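Local structure of L-isoleucine-4-hydroxylase (Bacillus thuringiensis, 6LNH) at residues Q151-A156 with F237-L242; V176-L181 with V243-K248; H46-Q51 with L117-I122. The protein hydroxylates L-isoleucine to (4S)-4-hydroxy-L-isoleucine, using iron(II), 2-oxoglutarate, molecular oxygen and ascorbate, and also oxidises several related amino acids. All blocks are in the same frame, centred on the assembly; numbering follows the deposited sequence.

Contact 1: residues Q151-A156 with F237-L242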
loop_
_atom_site.group_PDB
_atom_site.type_symbol
_atom_site.label_atom_id
_atom_site.label_comp_id
_atom_site.label_asym_id
_atom_site.label_seq_id
_atom_site.Cartn_x
_atom_site.Cartn_y
_atom_site.Cartn_z
ATOM N N GLN C 151 -24.741 -7.246 7.778
ATOM C CA GLN C 151 -24.100 -6.847 6.533
ATOM C C GLN C 151 -23.871 -5.342 6.619
ATOM O O GLN C 151 -24.827 -4.565 6.571
ATOM C CB GLN C 151 -25.001 -7.217 5.357
ATOM C CG GLN C 151 -24.351 -7.308 3.997
ATOM C CD GLN C 151 -25.368 -7.678 2.932
ATOM O OE1 GLN C 151 -26.567 -7.738 3.205
ATOM N NE2 GLN C 151 -24.897 -7.914 1.715
ATOM N N VAL C 152 -22.610 -4.928 6.734
ATOM C CA VAL C 152 -22.268 -3.529 6.971
ATOM C C VAL C 152 -21.288 -3.062 5.909
ATOM O O VAL C 152 -20.288 -3.733 5.633
ATOM C CB VAL C 152 -21.666 -3.309 8.370
ATOM C CG1 VAL C 152 -21.499 -1.815 8.644
ATOM C CG2 VAL C 152 -22.538 -3.953 9.440
ATOM N N ARG C 153 -21.580 -1.915 5.313
ATOM C CA ARG C 153 -20.653 -1.217 4.431
ATOM C C ARG C 153 -20.307 0.112 5.091
ATOM O O ARG C 153 -21.169 0.987 5.228
ATOM C CB ARG C 153 -21.270 -1.001 3.052
ATOM C CG ARG C 153 -20.495 -0.087 2.137
ATOM C CD ARG C 153 -21.026 -0.281 0.734
ATOM N NE ARG C 153 -20.214 -1.218 -0.043
ATOM C CZ ARG C 153 -19.895 -1.046 -1.321
ATOM N NH1 ARG C 153 -20.355 0.006 -1.983
ATOM N NH2 ARG C 153 -19.150 -1.945 -1.950
ATOM N N TYR C 154 -19.052 0.272 5.491
ATOM C CA TYR C 154 -18.595 1.561 5.988
ATOM C C TYR C 154 -18.206 2.435 4.806
ATOM O O TYR C 154 -17.542 1.974 3.873
ATOM C CB TYR C 154 -17.412 1.389 6.942
ATOM C CG TYR C 154 -17.776 0.623 8.192
ATOM C CD1 TYR C 154 -17.690 -0.761 8.221
ATOM C CD2 TYR C 154 -18.228 1.278 9.332
ATOM C CE1 TYR C 154 -18.028 -1.473 9.353
ATOM C CE2 TYR C 154 -18.567 0.573 10.473
ATOM C CZ TYR C 154 -18.468 -0.799 10.475
ATOM O OH TYR C 154 -18.807 -1.499 11.609
ATOM N N LYS C 155 -18.613 3.697 4.846
ATOM C CA LYS C 155 -18.353 4.615 3.748
ATOM C C LYS C 155 -17.585 5.808 4.286
ATOM O O LYS C 155 -18.032 6.471 5.228
ATOM C CB LYS C 155 -19.659 5.055 3.083
ATOM C CG LYS C 155 -20.569 3.886 2.715
ATOM C CD LYS C 155 -21.886 4.351 2.118
ATOM C CE LYS C 155 -22.948 4.514 3.191
ATOM N NZ LYS C 155 -24.268 4.882 2.605
ATOM N N ALA C 156 -16.437 6.081 3.680
ATOM C CA ALA C 156 -15.578 7.168 4.102
ATOM C C ALA C 156 -15.289 8.070 2.917
ATOM O O ALA C 156 -15.167 7.615 1.777
ATOM C CB ALA C 156 -14.262 6.652 4.694
ATOM N N PHE C 237 -14.751 2.303 0.742
ATOM C CA PHE C 237 -15.678 1.355 1.337
ATOM C C PHE C 237 -14.923 0.334 2.169
ATOM O O PHE C 237 -13.773 -0.005 1.880
ATOM C CB PHE C 237 -16.502 0.620 0.270
ATOM C CG PHE C 237 -17.416 1.516 -0.508
ATOM C CD1 PHE C 237 -18.196 2.461 0.139
ATOM C CD2 PHE C 237 -17.486 1.425 -1.888
ATOM C CE1 PHE C 237 -19.038 3.298 -0.578
ATOM C CE2 PHE C 237 -18.326 2.257 -2.613
ATOM C CZ PHE C 237 -19.104 3.196 -1.955
ATOM N N ARG C 238 -15.599 -0.160 3.200
ATOM C CA ARG C 238 -15.174 -1.345 3.935
ATOM C C ARG C 238 -16.413 -2.203 4.126
ATOM O O ARG C 238 -17.310 -1.847 4.900
ATOM C CB ARG C 238 -14.533 -0.991 5.276
ATOM C CG ARG C 238 -13.917 -2.187 5.984
ATOM C CD ARG C 238 -13.076 -1.761 7.172
ATOM N NE ARG C 238 -12.477 -2.910 7.844
ATOM C CZ ARG C 238 -12.928 -3.424 8.981
ATOM N NH1 ARG C 238 -13.982 -2.885 9.581
ATOM N NH2 ARG C 238 -12.325 -4.474 9.522
ATOM N N ASP C 239 -16.465 -3.325 3.417
ATOM C CA ASP C 239 -17.623 -4.207 3.421
ATOM C C ASP C 239 -17.362 -5.317 4.427
ATOM O O ASP C 239 -16.362 -6.034 4.324
ATOM C CB ASP C 239 -17.880 -4.775 2.027
ATOM C CG ASP C 239 -18.257 -3.700 1.024
ATOM O OD1 ASP C 239 -18.802 -2.660 1.449
ATOM O OD2 ASP C 239 -18.014 -3.894 -0.184
ATOM N N ILE C 240 -18.266 -5.459 5.387
ATOM C CA ILE C 240 -18.074 -6.371 6.501
ATOM C C ILE C 240 -19.285 -7.284 6.625
ATOM O O ILE C 240 -20.405 -6.917 6.256
ATOM C CB ILE C 240 -17.837 -5.542 7.794
ATOM C CG1 ILE C 240 -16.379 -5.075 7.877
ATOM C CG2 ILE C 240 -18.335 -6.241 9.056
ATOM C CD1 ILE C 240 -15.380 -6.186 7.795
ATOM N N LEU C 241 -19.053 -8.481 7.162
ATOM C CA LEU C 241 -20.121 -9.383 7.575
ATOM C C LEU C 241 -19.860 -9.802 9.012
ATOM O O LEU C 241 -18.796 -10.352 9.315
ATOM C CB LEU C 241 -20.204 -10.613 6.668
ATOM C CG LEU C 241 -21.274 -11.622 7.089
ATOM C CD1 LEU C 241 -22.673 -11.062 6.855
ATOM C CD2 LEU C 241 -21.091 -12.950 6.371
ATOM N N LEU C 242 -20.829 -9.560 9.889
ATOM C CA LEU C 242 -20.763 -10.006 11.274
ATOM C C LEU C 242 -21.721 -11.170 11.480
ATOM O O LEU C 242 -22.881 -11.107 11.059
ATOM C CB LEU C 242 -21.108 -8.872 12.243
ATOM C CG LEU C 242 -20.189 -7.655 12.352
ATOM C CD1 LEU C 242 -20.905 -6.533 13.091
ATOM C CD2 LEU C 242 -18.901 -8.022 13.067
#

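Contact 2: residues V176-L181 with V243-K248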
loop_
_atom_site.group_PDB
_atom_site.type_symbol
_atom_site.label_atom_id
_atom_site.label_comp_id
_atom_site.label_asym_id
_atom_site.label_seq_id
_atom_site.Cartn_x
_atom_site.Cartn_y
_atom_site.Cartn_z
ATOM N N VAL C 176 -20.071 -14.236 21.465
ATOM C CA VAL C 176 -19.193 -14.663 20.379
ATOM C C VAL C 176 -19.598 -13.925 19.111
ATOM O O VAL C 176 -20.765 -13.971 18.707
ATOM C CB VAL C 176 -19.244 -16.187 20.148
ATOM C CG1 VAL C 176 -18.282 -16.586 19.034
ATOM C CG2 VAL C 176 -18.915 -16.946 21.425
ATOM N N VAL C 177 -18.633 -13.252 18.484
ATOM C CA VAL C 177 -18.864 -12.466 17.278
ATOM C C VAL C 177 -17.805 -12.830 16.246
ATOM O O VAL C 177 -16.611 -12.864 16.563
ATOM C CB VAL C 177 -18.838 -10.953 17.574
ATOM C CG1 VAL C 177 -18.766 -10.147 16.282
ATOM C CG2 VAL C 177 -20.055 -10.550 18.390
ATOM N N PHE C 178 -18.241 -13.097 15.016
ATOM C CA PHE C 178 -17.347 -13.352 13.892
ATOM C C PHE C 178 -17.337 -12.130 12.978
ATOM O O PHE C 178 -18.395 -11.693 12.512
ATOM C CB PHE C 178 -17.783 -14.591 13.109
ATOM C CG PHE C 178 -17.491 -15.891 13.804
ATOM C CD1 PHE C 178 -18.259 -16.315 14.875
ATOM C CD2 PHE C 178 -16.453 -16.699 13.370
ATOM C CE1 PHE C 178 -17.989 -17.517 15.509
ATOM C CE2 PHE C 178 -16.178 -17.900 14.000
ATOM C CZ PHE C 178 -16.946 -18.308 15.072
ATOM N N LEU C 179 -16.147 -11.587 12.724
ATOM C CA LEU C 179 -15.951 -10.479 11.793
ATOM C C LEU C 179 -15.307 -11.028 10.523
ATOM O O LEU C 179 -14.155 -11.475 10.551
ATOM C CB LEU C 179 -15.086 -9.392 12.434
ATOM C CG LEU C 179 -14.708 -8.166 11.603
ATOM C CD1 LEU C 179 -15.947 -7.483 11.102
ATOM C CD2 LEU C 179 -13.873 -7.198 12.424
ATOM N N HIS C 180 -16.043 -10.996 9.415
ATOM C CA HIS C 180 -15.542 -11.433 8.116
ATOM C C HIS C 180 -15.417 -10.222 7.201
ATOM O O HIS C 180 -16.416 -9.560 6.904
ATOM C CB HIS C 180 -16.461 -12.482 7.488
ATOM C CG HIS C 180 -16.795 -13.621 8.400
ATOM N ND1 HIS C 180 -15.937 -14.677 8.617
ATOM C CD2 HIS C 180 -17.896 -13.870 9.146
ATOM C CE1 HIS C 180 -16.493 -15.527 9.462
ATOM N NE2 HIS C 180 -17.683 -15.062 9.798
ATOM N N LEU C 181 -14.196 -9.937 6.755
ATOM C CA LEU C 181 -13.997 -8.925 5.727
ATOM C C LEU C 181 -14.531 -9.428 4.391
ATOM O O LEU C 181 -14.181 -10.523 3.942
ATOM C CB LEU C 181 -12.516 -8.570 5.611
ATOM C CG LEU C 181 -12.143 -7.506 4.579
ATOM C CD1 LEU C 181 -12.826 -6.182 4.888
ATOM C CD2 LEU C 181 -10.635 -7.336 4.523
ATOM N N VAL C 243 -21.237 -12.227 12.126
ATOM C CA VAL C 243 -22.063 -13.361 12.524
ATOM C C VAL C 243 -21.942 -13.485 14.036
ATOM O O VAL C 243 -20.881 -13.862 14.553
ATOM C CB VAL C 243 -21.654 -14.660 11.817
ATOM C CG1 VAL C 243 -22.632 -15.772 12.163
ATOM C CG2 VAL C 243 -21.603 -14.451 10.309
ATOM N N THR C 244 -23.022 -13.168 14.745
ATOM C CA THR C 244 -23.038 -13.116 16.200
ATOM C C THR C 244 -23.901 -14.229 16.778
ATOM O O THR C 244 -24.880 -14.665 16.165
ATOM C CB THR C 244 -23.553 -11.761 16.691
ATOM O OG1 THR C 244 -24.968 -11.684 16.482
ATOM C CG2 THR C 244 -22.872 -10.629 15.933
ATOM N N PHE C 245 -23.512 -14.698 17.964
ATOM C CA PHE C 245 -24.238 -15.735 18.688
ATOM C C PHE C 245 -24.626 -15.206 20.063
ATOM O O PHE C 245 -23.752 -14.882 20.876
ATOM C CB PHE C 245 -23.393 -17.007 18.794
ATOM C CG PHE C 245 -23.034 -17.597 17.458
ATOM C CD1 PHE C 245 -22.050 -17.021 16.667
ATOM C CD2 PHE C 245 -23.700 -18.711 16.980
ATOM C CE1 PHE C 245 -21.732 -17.548 15.434
ATOM C CE2 PHE C 245 -23.384 -19.244 15.746
ATOM C CZ PHE C 245 -22.399 -18.662 14.973
ATOM N N SER C 246 -25.934 -15.117 20.318
ATOM C CA SER C 246 -26.459 -14.673 21.604
ATOM C C SER C 246 -27.734 -15.445 21.933
ATOM O O SER C 246 -28.280 -16.174 21.102
ATOM C CB SER C 246 -26.708 -13.160 21.617
ATOM O OG SER C 246 -27.675 -12.791 20.652
ATOM N N TYR C 247 -28.194 -15.284 23.173
ATOM C CA TYR C 247 -29.340 -16.020 23.698
ATOM C C TYR C 247 -30.656 -15.341 23.346
ATOM O O TYR C 247 -30.747 -14.110 23.314
ATOM C CB TYR C 247 -29.237 -16.157 25.216
ATOM C CG TYR C 247 -27.982 -16.855 25.656
ATOM C CD1 TYR C 247 -27.637 -18.084 25.121
ATOM C CD2 TYR C 247 -27.140 -16.288 26.604
ATOM C CE1 TYR C 247 -26.491 -18.735 25.515
ATOM C CE2 TYR C 247 -25.988 -16.934 27.007
ATOM C CZ TYR C 247 -25.668 -18.157 26.456
ATOM O OH TYR C 247 -24.524 -18.809 26.849
ATOM N N LYS C 248 -31.676 -16.162 23.076
ATOM C CA LYS C 248 -32.993 -15.640 22.713
ATOM C C LYS C 248 -33.696 -14.971 23.891
ATOM O O LYS C 248 -34.395 -13.967 23.713
ATOM C CB LYS C 248 -33.868 -16.763 22.167
ATOM C CG LYS C 248 -35.149 -16.281 21.518
ATOM C CD LYS C 248 -35.752 -17.359 20.641
ATOM C CE LYS C 248 -36.903 -16.806 19.821
ATOM N NZ LYS C 248 -38.083 -16.510 20.678
#

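Contact 3: residues H46-Q51 with L117-I122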
loop_
_atom_site.group_PDB
_atom_site.type_symbol
_atom_site.label_atom_id
_atom_site.label_comp_id
_atom_site.label_asym_id
_atom_site.label_seq_id
_atom_site.Cartn_x
_atom_site.Cartn_y
_atom_site.Cartn_z
ATOM N N HIS C 46 -14.792 -18.424 -5.551
ATOM C CA HIS C 46 -14.371 -17.114 -6.116
ATOM C C HIS C 46 -15.565 -16.440 -6.800
ATOM O O HIS C 46 -15.701 -15.212 -6.670
ATOM C CB HIS C 46 -13.193 -17.302 -7.079
ATOM C CG HIS C 46 -11.967 -17.823 -6.411
ATOM N ND1 HIS C 46 -11.087 -17.002 -5.745
ATOM C CD2 HIS C 46 -11.481 -19.076 -6.294
ATOM C CE1 HIS C 46 -10.106 -17.725 -5.248
ATOM N NE2 HIS C 46 -10.324 -18.998 -5.572
ATOM N N SER C 47 -16.378 -17.217 -7.520
ATOM C CA SER C 47 -17.581 -16.681 -8.202
ATOM C C SER C 47 -18.636 -16.292 -7.162
ATOM O O SER C 47 -19.291 -15.259 -7.357
ATOM C CB SER C 47 -18.130 -17.683 -9.178
ATOM O OG SER C 47 -18.060 -17.184 -10.503
ATOM N N LEU C 48 -18.790 -17.095 -6.103
ATOM C CA LEU C 48 -19.778 -16.806 -5.086
ATOM C C LEU C 48 -19.374 -15.569 -4.296
ATOM O O LEU C 48 -20.225 -14.746 -3.942
ATOM C CB LEU C 48 -19.967 -18.030 -4.197
ATOM C CG LEU C 48 -20.639 -19.175 -4.966
ATOM C CD1 LEU C 48 -20.593 -20.455 -4.160
ATOM C CD2 LEU C 48 -22.077 -18.835 -5.352
ATOM N N LEU C 49 -18.071 -15.397 -4.065
ATOM C CA LEU C 49 -17.574 -14.191 -3.410
ATOM C C LEU C 49 -17.928 -12.931 -4.197
ATOM O O LEU C 49 -18.372 -11.935 -3.614
ATOM C CB LEU C 49 -16.063 -14.304 -3.224
ATOM C CG LEU C 49 -15.340 -13.145 -2.544
ATOM C CD1 LEU C 49 -15.881 -12.937 -1.138
ATOM C CD2 LEU C 49 -13.846 -13.413 -2.512
ATOM N N THR C 50 -17.751 -12.958 -5.522
ATOM C CA THR C 50 -18.060 -11.781 -6.334
ATOM C C THR C 50 -19.530 -11.392 -6.215
ATOM O O THR C 50 -19.858 -10.204 -6.124
ATOM C CB THR C 50 -17.679 -12.025 -7.796
ATOM O OG1 THR C 50 -16.260 -12.199 -7.895
ATOM C CG2 THR C 50 -18.090 -10.843 -8.665
ATOM N N GLN C 51 -20.432 -12.380 -6.210
ATOM C CA GLN C 51 -21.853 -12.072 -6.070
ATOM C C GLN C 51 -22.155 -11.492 -4.695
ATOM O O GLN C 51 -22.933 -10.538 -4.574
ATOM C CB GLN C 51 -22.704 -13.323 -6.282
ATOM C CG GLN C 51 -22.426 -14.127 -7.528
ATOM C CD GLN C 51 -23.306 -15.365 -7.597
ATOM O OE1 GLN C 51 -24.160 -15.581 -6.733
ATOM N NE2 GLN C 51 -23.102 -16.182 -8.622
ATOM N N LEU C 117 -28.362 -14.470 1.416
ATOM C CA LEU C 117 -28.417 -15.455 2.493
ATOM C C LEU C 117 -28.327 -16.885 1.971
ATOM O O LEU C 117 -27.778 -17.756 2.655
ATOM C CB LEU C 117 -29.715 -15.287 3.288
ATOM C CG LEU C 117 -29.909 -14.083 4.209
ATOM C CD1 LEU C 117 -31.354 -14.035 4.680
ATOM C CD2 LEU C 117 -28.963 -14.154 5.394
ATOM N N CYS C 118 -28.849 -17.151 0.777
ATOM C CA CYS C 118 -28.745 -18.478 0.185
ATOM C C CYS C 118 -27.487 -18.673 -0.654
ATOM O O CYS C 118 -27.262 -19.784 -1.147
ATOM C CB CYS C 118 -29.998 -18.798 -0.639
ATOM S SG CYS C 118 -30.243 -17.782 -2.101
ATOM N N ASN C 119 -26.682 -17.631 -0.852
ATOM C CA ASN C 119 -25.400 -17.787 -1.521
ATOM C C ASN C 119 -24.610 -18.885 -0.812
ATOM O O ASN C 119 -24.286 -18.735 0.376
ATOM C CB ASN C 119 -24.629 -16.466 -1.514
ATOM C CG ASN C 119 -23.256 -16.561 -2.180
ATOM O OD1 ASN C 119 -22.519 -17.532 -2.011
ATOM N ND2 ASN C 119 -22.908 -15.529 -2.939
ATOM N N PRO C 120 -24.298 -19.994 -1.490
ATOM C CA PRO C 120 -23.639 -21.123 -0.812
ATOM C C PRO C 120 -22.392 -20.750 -0.031
ATOM O O PRO C 120 -22.075 -21.422 0.958
ATOM C CB PRO C 120 -23.316 -22.071 -1.975
ATOM C CG PRO C 120 -24.401 -21.793 -2.964
ATOM C CD PRO C 120 -24.577 -20.298 -2.905
ATOM N N LEU C 121 -21.667 -19.707 -0.440
ATOM C CA LEU C 121 -20.492 -19.296 0.320
ATOM C C LEU C 121 -20.893 -18.679 1.656
ATOM O O LEU C 121 -20.280 -18.969 2.689
ATOM C CB LEU C 121 -19.650 -18.320 -0.502
ATOM C CG LEU C 121 -18.477 -17.642 0.204
ATOM C CD1 LEU C 121 -17.403 -18.654 0.570
ATOM C CD2 LEU C 121 -17.903 -16.546 -0.675
ATOM N N ILE C 122 -21.921 -17.825 1.651
ATOM C CA ILE C 122 -22.430 -17.246 2.893
ATOM C C ILE C 122 -22.965 -18.328 3.823
ATOM O O ILE C 122 -22.716 -18.302 5.035
ATOM C CB ILE C 122 -23.500 -16.182 2.587
ATOM C CG1 ILE C 122 -22.889 -15.038 1.775
ATOM C CG2 ILE C 122 -24.122 -15.660 3.876
ATOM C CD1 ILE C 122 -21.580 -14.514 2.344
#

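Contact 1: residues Q151-A156 with F237-L242
Arg153 and Asp239 are a non-hydrogen-bonded pair on adjacent antiparallel strands, their side chains side by side on one face of the sheet, and their charged ends join in a two-pronged salt bridge. The guanidinium approaches side-on. Its NH2 gives a hydrogen to the syn lone pair of OD2 of Asp239 at 2.9 Å, while its NE meets OD1 of Asp239 from the syn side, 19° out of the carboxylate plane. The modelled NE to OD1 separation of 2.5 Å is short, so its exact value is doubtful. The two groups are otherwise nearly coplanar.

Stacking holds the same guanidinium from one face. A bend in the Arg153 chain (chi3 -97°) helps lay the group flat on the Phe237 ring, with centres 3.8 Å apart and planes 22° from parallel. CZ sits over the ring in a cation-pi contact, and CD adds a CH-pi contact; Tyr57 is a further cation-pi partner. Lys155 reaches the ring's edge, its CG 3.7 Å from CE1 of Phe237, before its amine leaves for Asp61.

Backbone bonding is regular: Val152 with Ile240 and Tyr154 with Arg238 each exchange two hydrogen bonds. The side chains of these four residues occupy the other face of the sheet, where CE1 of Tyr154 touches CG1 of Ile240 at 4.2 Å. The Tyr154 side chain is about 7 Å from the bound iron(III) ion.

The sheet, part of the cupin-type beta framework, thus separates two environments. Away from the metal side, the two buried charges probably offset each other, and paired bonds and stacking restrain the rotation of the Arg153 guanidinium.

Contact 2: residues V176-L181 with V243-K248
Phe178 and Phe245 meet rim to rim, neither ring covering the other, with centroids 5.9 Å apart and planes at 65°. CE1 of Phe245 touches both CD1 and CE1 of Phe178, each at 3.7 Å. In each residue CG lies anti to the residue's own carbonyl carbon (chi1 -74° for Phe178, -61° for Phe245), and each ring has a backbone carbonyl from the opposite strand at its edge: Val243 O beside Phe178, and Val176 O beside Phe245. Those carbonyls are already engaged, since Val243 O accepts from Phe178 N at 2.8 Å and Val176 O accepts from Phe245 N at 2.9 Å. Val243 N completes the bonding by donating to Phe178 O.

The antiparallel pair is formed by strands 176-184 and 236-247, central neighbours in the larger sheet of the double-stranded beta-helix, the cupin-type fold of 2-oxoglutarate-dependent oxygenases. The strand 176-184 follows closely after His170 and Asp172, which with His223 hold the iron in this crystal.

Two faces result from the alternation of side chains. On the phenylalanine face, Val243 turns one methyl to the edge of the His180 imidazole, CG2 lying 3.9 Å from CD2 of His180. That ring is oriented by hydrogen bonds outside the pair, between NE2 and Asp129 and between ND1 and Thr214. Helix 120-134 covers this side, with Phe132 meeting Phe178 edge-to-face. On the reverse face, Val177 and Thr244 run side by side, pointing the same way, and touch methyl to methyl: CG2 of Val177 is 3.7 Å from CG2 of Thr244. Val177 also packs against Asp172, and its side chain comes within about 7 Å of the iron.

Contact 3: residues H46-Q51 with L117-I122
Leu48 and Leu121 have the nearest CA atoms across the contact, 6.0 Å apart, where the middle of helix 44-54 meets the first turn of helix 120-134. Asn119, at the N-cap position of the second helix, links the two with both ends of its amide. OD1 accepts from Leu121 N at 2.8 Å, the capping bond, while ND2 donates to Leu48 O at 3.0 Å. The acceptor lies near the amide plane, but the donor stands 33° off the carbonyl plane of Leu48. Asn119 reaches the neighbouring helix because its CG is directed opposite the backbone N (chi1 179°), and the paired bonds fix which way round the amide is turned.

Leu48 closes over this polar link. Its CB rests 3.7 Å from CB of Leu121, and its two methyls both sit on one side of the Pro120 ring, CD2 lying 3.8 Å from CD and CD1 approaching CB. From the other side of the seam, CD2 of Leu121 reaches Leu49, 3.6 Å from its N and also touching its CB.

The seam lies away from the iron site, near the outside of the subunit. Leu49 also packs on Pro211 and Leu212, His46 and Thr50 pack on Ser233 and Tyr57 of a second subunit, and helix 120-134 continues over the sheet face carrying Phe178, Val243 and Phe245.

Overall arrangement
Contacts 1 and 2, with centres 15 Å apart, are successive stations on one strand: 236-247 lies between 145-156 and 176-184, contact 1 taking its edge toward the former and contact 2, farther along, its edge toward the latter. They touch through a probable hydrogen bond from His180 N to Leu241 O and through Leu179 packing on Ile240 and Leu242. Their segments alternate along the chain, the C-terminal strand pairing with two strands that come earlier. Contact 3 closes first in the sequence and stands apart, its centre about 17 Å from contact 1 and 19 Å from contact 2. Its helix 120-134 nevertheless covers contact 2, tying the helical layer to the sheet that flanks the iron.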